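PDB 3GUV: site-specific recombinase, resolvase family protein from Streptococcus pneumoniae, which probably cuts and rejoins DNA at specific sites as a serine recombinase of the resolvase family, using a serine nucleophile. Local coordinates for residues Lys6-Thr11 / Gly72-Ser77; Tyr10-Thr15 / Leu84-Arg89. All blocks are in the same frame, centred on the assembly; numbering follows the deposited sequence.

Interaction 1 of 2, residues Lys6-Thr11 / Gly72-Ser77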
loop_
_atom_site.group_PDB
_atom_site.type_symbol
_atom_site.label_atom_id
_atom_site.label_comp_id
_atom_site.label_asym_id
_atom_site.label_seq_id
_atom_site.Cartn_x
_atom_site.Cartn_y
_atom_site.Cartn_z
ATOM N N LYS A 6 -2.422 27.233 -5.833
ATOM C CA LYS A 6 -3.409 27.196 -4.743
ATOM C C LYS A 6 -3.585 25.781 -4.140
ATOM O O LYS A 6 -3.718 24.772 -4.882
ATOM C CB LYS A 6 -4.760 27.714 -5.223
ATOM C CG LYS A 6 -4.729 29.242 -5.427
ATOM C CD LYS A 6 -5.971 29.759 -6.146
ATOM C CE LYS A 6 -5.585 30.716 -7.239
ATOM N NZ LYS A 6 -4.719 31.823 -6.743
ATOM N N VAL A 7 -3.655 25.739 -2.812
ATOM C CA VAL A 7 -3.799 24.492 -2.099
ATOM C C VAL A 7 -4.848 24.587 -0.952
ATOM O O VAL A 7 -5.192 25.700 -0.426
ATOM C CB VAL A 7 -2.389 24.033 -1.549
ATOM C CG1 VAL A 7 -1.247 24.181 -2.628
ATOM C CG2 VAL A 7 -1.990 24.815 -0.326
ATOM N N TYR A 8 -5.388 23.419 -0.619
ATOM C CA TYR A 8 -6.167 23.190 0.601
ATOM C C TYR A 8 -5.281 22.444 1.583
ATOM O O TYR A 8 -4.460 21.600 1.149
ATOM C CB TYR A 8 -7.371 22.280 0.310
ATOM C CG TYR A 8 -8.551 22.867 -0.461
ATOM C CD1 TYR A 8 -8.898 24.229 -0.371
ATOM C CD2 TYR A 8 -9.376 22.036 -1.205
ATOM C CE1 TYR A 8 -9.982 24.722 -1.052
ATOM C CE2 TYR A 8 -10.476 22.510 -1.882
ATOM C CZ TYR A 8 -10.783 23.862 -1.805
ATOM O OH TYR A 8 -11.882 24.340 -2.483
ATOM N N LEU A 9 -5.435 22.720 2.878
ATOM C CA LEU A 9 -4.830 21.917 3.948
ATOM C C LEU A 9 -5.876 20.966 4.498
ATOM O O LEU A 9 -6.991 21.391 4.723
ATOM C CB LEU A 9 -4.341 22.811 5.084
ATOM C CG LEU A 9 -2.867 23.156 5.087
ATOM C CD1 LEU A 9 -2.401 23.618 3.746
ATOM C CD2 LEU A 9 -2.552 24.135 6.257
ATOM N N TYR A 10 -5.532 19.699 4.716
ATOM C CA TYR A 10 -6.443 18.750 5.381
ATOM C C TYR A 10 -5.769 18.091 6.565
ATOM O O TYR A 10 -4.691 17.533 6.426
ATOM C CB TYR A 10 -6.903 17.640 4.443
ATOM C CG TYR A 10 -7.815 16.694 5.180
ATOM C CD1 TYR A 10 -9.116 17.080 5.519
ATOM C CD2 TYR A 10 -7.359 15.420 5.613
ATOM C CE1 TYR A 10 -9.956 16.224 6.222
ATOM C CE2 TYR A 10 -8.180 14.572 6.341
ATOM C CZ TYR A 10 -9.464 14.960 6.637
ATOM O OH TYR A 10 -10.279 14.138 7.368
ATOM N N THR A 11 -6.406 18.137 7.726
ATOM C CA THR A 11 -5.861 17.495 8.921
ATOM C C THR A 11 -6.960 16.688 9.618
ATOM O O THR A 11 -8.136 16.960 9.446
ATOM C CB THR A 11 -5.235 18.532 9.927
ATOM O OG1 THR A 11 -6.214 19.500 10.314
ATOM C CG2 THR A 11 -4.025 19.254 9.330
ATOM N N GLY A 72 -14.809 22.850 -8.230
ATOM C CA GLY A 72 -13.836 23.781 -8.815
ATOM C C GLY A 72 -13.813 25.152 -8.160
ATOM O O GLY A 72 -12.987 25.980 -8.507
ATOM N N LYS A 73 -14.734 25.374 -7.227
ATOM C CA LYS A 73 -14.822 26.554 -6.358
ATOM C C LYS A 73 -13.576 27.466 -6.313
ATOM O O LYS A 73 -13.637 28.651 -6.688
ATOM C CB LYS A 73 -15.133 26.024 -4.935
ATOM C CG LYS A 73 -15.573 27.020 -3.880
ATOM C CD LYS A 73 -16.525 26.330 -2.889
ATOM C CE LYS A 73 -16.398 26.838 -1.463
ATOM N NZ LYS A 73 -16.234 28.319 -1.438
ATOM N N ASP A 74 -12.451 26.902 -5.847
ATOM C CA ASP A 74 -11.291 27.700 -5.445
ATOM C C ASP A 74 -10.122 27.550 -6.373
ATOM O O ASP A 74 -9.108 28.207 -6.179
ATOM C CB ASP A 74 -10.836 27.300 -4.039
ATOM C CG ASP A 74 -11.850 27.642 -2.992
ATOM O OD1 ASP A 74 -12.424 26.750 -2.324
ATOM O OD2 ASP A 74 -12.094 28.840 -2.859
ATOM N N GLY A 75 -10.247 26.681 -7.362
ATOM C CA GLY A 75 -9.151 26.417 -8.292
ATOM C C GLY A 75 -7.868 25.887 -7.677
ATOM O O GLY A 75 -6.769 26.328 -8.046
ATOM N N VAL A 76 -8.005 24.917 -6.765
ATOM C CA VAL A 76 -6.845 24.299 -6.099
ATOM C C VAL A 76 -6.086 23.293 -6.989
ATOM O O VAL A 76 -6.691 22.511 -7.706
ATOM C CB VAL A 76 -7.256 23.630 -4.759
ATOM C CG1 VAL A 76 -7.769 24.705 -3.759
ATOM C CG2 VAL A 76 -8.282 22.545 -4.983
ATOM N N SER A 77 -4.752 23.346 -6.949
ATOM C CA SER A 77 -3.883 22.348 -7.583
ATOM C C SER A 77 -3.490 21.160 -6.662
ATOM O O SER A 77 -3.230 20.048 -7.147
ATOM C CB SER A 77 -2.587 23.022 -8.040
ATOM O OG SER A 77 -2.805 23.789 -9.212
HETATM O O HOH W 1 -3.821 26.291 -8.213
HETATM O O HOH W 2 -12.164 23.822 -4.937
#

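Interaction 2 of 2, residues Tyr10-Thr15 / Leu84-Arg89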
loop_
_atom_site.group_PDB
_atom_site.type_symbol
_atom_site.label_atom_id
_atom_site.label_comp_id
_atom_site.label_asym_id
_atom_site.label_seq_id
_atom_site.Cartn_x
_atom_site.Cartn_y
_atom_site.Cartn_z
ATOM N N TYR A 10 -5.532 19.699 4.716
ATOM C CA TYR A 10 -6.443 18.750 5.381
ATOM C C TYR A 10 -5.769 18.091 6.565
ATOM O O TYR A 10 -4.691 17.533 6.426
ATOM C CB TYR A 10 -6.903 17.640 4.443
ATOM C CG TYR A 10 -7.815 16.694 5.180
ATOM C CD1 TYR A 10 -9.116 17.080 5.519
ATOM C CD2 TYR A 10 -7.359 15.420 5.613
ATOM C CE1 TYR A 10 -9.956 16.224 6.222
ATOM C CE2 TYR A 10 -8.180 14.572 6.341
ATOM C CZ TYR A 10 -9.464 14.960 6.637
ATOM O OH TYR A 10 -10.279 14.138 7.368
ATOM N N THR A 11 -6.406 18.137 7.726
ATOM C CA THR A 11 -5.861 17.495 8.921
ATOM C C THR A 11 -6.960 16.688 9.618
ATOM O O THR A 11 -8.136 16.960 9.446
ATOM C CB THR A 11 -5.235 18.532 9.927
ATOM O OG1 THR A 11 -6.214 19.500 10.314
ATOM C CG2 THR A 11 -4.025 19.254 9.330
ATOM N N ARG A 12 -6.555 15.712 10.427
ATOM C CA ARG A 12 -7.508 14.866 11.199
ATOM C C ARG A 12 -6.799 14.125 12.328
ATOM O O ARG A 12 -5.583 14.106 12.390
ATOM C CB ARG A 12 -8.237 13.858 10.289
ATOM C CG ARG A 12 -7.238 12.892 9.557
ATOM C CD ARG A 12 -7.908 11.763 8.809
ATOM N NE ARG A 12 -8.649 10.921 9.736
ATOM C CZ ARG A 12 -9.976 10.854 9.851
ATOM N NH1 ARG A 12 -10.512 10.042 10.768
ATOM N NH2 ARG A 12 -10.789 11.582 9.082
ATOM N N VAL A 13 -7.566 13.540 13.229
ATOM C CA VAL A 13 -7.084 12.532 14.178
ATOM C C VAL A 13 -7.693 11.207 13.700
ATOM O O VAL A 13 -8.660 11.217 12.951
ATOM C CB VAL A 13 -7.552 12.794 15.613
ATOM C CG1 VAL A 13 -7.096 14.197 16.080
ATOM C CG2 VAL A 13 -9.067 12.679 15.709
ATOM N N SER A 14 -7.101 10.092 14.119
ATOM C CA SER A 14 -7.620 8.754 13.868
ATOM C C SER A 14 -8.656 8.365 14.891
ATOM O O SER A 14 -9.638 7.726 14.540
ATOM C CB SER A 14 -6.508 7.708 13.973
ATOM O OG SER A 14 -5.411 8.053 13.156
ATOM N N THR A 15 -8.387 8.678 16.158
ATOM C CA THR A 15 -9.288 8.294 17.268
ATOM C C THR A 15 -10.063 9.512 17.699
ATOM O O THR A 15 -11.010 9.853 17.017
ATOM C CB THR A 15 -8.566 7.637 18.503
ATOM O OG1 THR A 15 -7.507 8.479 18.975
ATOM C CG2 THR A 15 -8.025 6.296 18.134
ATOM N N LEU A 84 -0.073 10.004 4.753
ATOM C CA LEU A 84 -1.201 9.186 4.244
ATOM C C LEU A 84 -2.129 8.615 5.316
ATOM O O LEU A 84 -3.357 8.575 5.135
ATOM C CB LEU A 84 -0.712 8.001 3.377
ATOM C CG LEU A 84 -0.303 8.274 1.941
ATOM C CD1 LEU A 84 0.075 6.957 1.161
ATOM C CD2 LEU A 84 -1.444 9.020 1.231
ATOM N N SER A 85 -1.552 8.126 6.411
ATOM C CA SER A 85 -2.356 7.667 7.533
ATOM C C SER A 85 -3.127 8.802 8.228
ATOM O O SER A 85 -3.787 8.556 9.221
ATOM C CB SER A 85 -1.467 7.001 8.560
ATOM O OG SER A 85 -0.489 7.923 8.988
ATOM N N ARG A 86 -2.990 10.039 7.757
ATOM C CA ARG A 86 -3.791 11.150 8.279
ATOM C C ARG A 86 -4.570 11.713 7.103
ATOM O O ARG A 86 -4.627 12.941 6.876
ATOM C CB ARG A 86 -2.903 12.195 8.948
ATOM C CG ARG A 86 -2.322 11.738 10.273
ATOM C CD ARG A 86 -3.444 11.509 11.279
ATOM N NE ARG A 86 -2.936 11.220 12.604
ATOM C CZ ARG A 86 -2.401 10.059 12.974
ATOM N NH1 ARG A 86 -2.254 9.057 12.116
ATOM N NH2 ARG A 86 -1.980 9.904 14.212
ATOM N N PHE A 87 -5.191 10.763 6.381
ATOM C CA PHE A 87 -5.838 11.018 5.116
ATOM C C PHE A 87 -6.734 9.847 4.716
ATOM O O PHE A 87 -7.881 10.054 4.379
ATOM C CB PHE A 87 -4.773 11.313 4.059
ATOM C CG PHE A 87 -5.307 11.409 2.670
ATOM C CD1 PHE A 87 -6.155 12.446 2.307
ATOM C CD2 PHE A 87 -4.948 10.485 1.719
ATOM C CE1 PHE A 87 -6.649 12.558 1.022
ATOM C CE2 PHE A 87 -5.450 10.572 0.426
ATOM C CZ PHE A 87 -6.307 11.626 0.076
ATOM N N ALA A 88 -6.203 8.622 4.721
ATOM C CA ALA A 88 -6.956 7.430 4.275
ATOM C C ALA A 88 -6.907 6.329 5.328
ATOM O O ALA A 88 -6.080 6.356 6.238
ATOM C CB ALA A 88 -6.400 6.925 2.952
ATOM N N ARG A 89 -7.799 5.357 5.187
ATOM C CA ARG A 89 -7.987 4.296 6.164
ATOM C C ARG A 89 -7.330 2.940 5.729
ATOM O O ARG A 89 -7.098 2.038 6.527
ATOM C CB ARG A 89 -9.497 4.152 6.394
HETATM O O HOH W 3 -3.199 15.390 7.660
HETATM O O HOH W 4 -3.378 13.399 13.854
#

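Interaction 1 of 2, residues Lys6-Thr11 / Gly72-Ser77
Val-76 sets its CG1 methyl over the middle of the Tyr-8 ring, 3.5 Å from the ring centroid and 12° off its normal, a CH-pi contact. CG1 stands anti to the carbonyl carbon (chi1 -64°), which brings it over this face, while Val-76 CG2 lies 3.8 Å from Tyr-8 CE2. The phenol meets Asp-74 at the ring edge: Tyr-8 OH gives a very short hydrogen bond, 2.5 Å, to Asp-74 OD1, which lies in the ring plane while the carboxylate stands almost perpendicular to it, at 82°. A water donates to Tyr-8 OH and accepts from Asp-74 N, so the hydroxyl is linked to Asp-74 twice. On the backbone, Ser-77 N donates to Lys-6 O at 2.7 Å, and a second water joins Lys-6 N, Gly-75 O and Ser-77 OG. The Lys-6 chain runs past the loop, CD lying 3.5 Å from Asp-74 O, before its amine leaves to form a salt bridge with Glu-41. Helix 60-70 lies on the connection from strand 41-48 to strand 78-81, the two parallel neighbours of strand 6-12, and the contact sits where this beta-alpha-beta crossover re-enters the sheet of the alpha/beta resolvase fold.

Interaction 2 of 2, residues Tyr10-Thr15 / Leu84-Arg89
Arg-12 presses the aliphatic part of its side chain against the backbone turn at Arg-86 and Phe-87. Its CG lies 3.7 Å from Arg-86 O and its CD 3.8 Å from Phe-87 N, a close fit of methylenes over a peptide unit. CG sits between the backbone N and the carbonyl carbon (chi1 60°), and a bend at chi3 turns the guanidinium so that NH2 donates to Tyr-10 OH at 3.1 Å, nearly in the guanidinium plane. Arg-12 NH2 also binds Gly-58 O and NH1 binds Glu-57 O, so the loop at 57-58 fixes the head group; the same phenol oxygen is bonded to Asp-48. The Tyr-10 ring turns its edge to Arg-86 O, 3.9 Å from CD2, and a water that donates to both Tyr-10 O and Arg-86 O completes the buried half.

Tyr-10 to Ser-14 reads Tyr-Thr-Arg-Val-Ser, the N-terminal signature that in serine recombinases carries the nucleophile; by analogy, Ser-14 would be the attacking residue, and Arg-12 and Arg-86 probably belong to the arginines gathered around it.

Around Ser-14 and the Arg-86 guanidinium the fit is looser and wetter. Ser-14 OG stands over one face of the guanidinium, offset toward the rim and 3.5 Å from NH1, at an angle too poor for a hydrogen bond. Another water links Arg-12 O to Arg-86 NE, 2.6 Å from the latter and in the guanidinium plane. Arg-86 NH1 makes a weak hydrogen bond to Ser-85 O and a salt bridge to Glu-138 of the second subunit; Ser-14 OG has a weak hydrogen bond to that same glutamate.

How the interactions relate
Both interactions use strand 6-12, interaction 1 at its beginning and interaction 2 at its end, with centres about 17 Å apart. They share Tyr-10 and Thr-11 in their ranges, but otherwise do not touch. Segments 72-77 and 84-89 bracket the neighbouring parallel strand 78-81, one leading into it and the other leaving it, so this pair of strands is joined by loop contacts at both ends. Interaction 1 lies about 14 Å from the centre of the chain and is met by no other subunit. Interaction 2, about 6 Å from that centre, contains Ser-14, the probable nucleophile, with Arg-12 and Arg-86, which probably lie in the active site, and borders helix 124-151 of the second subunit.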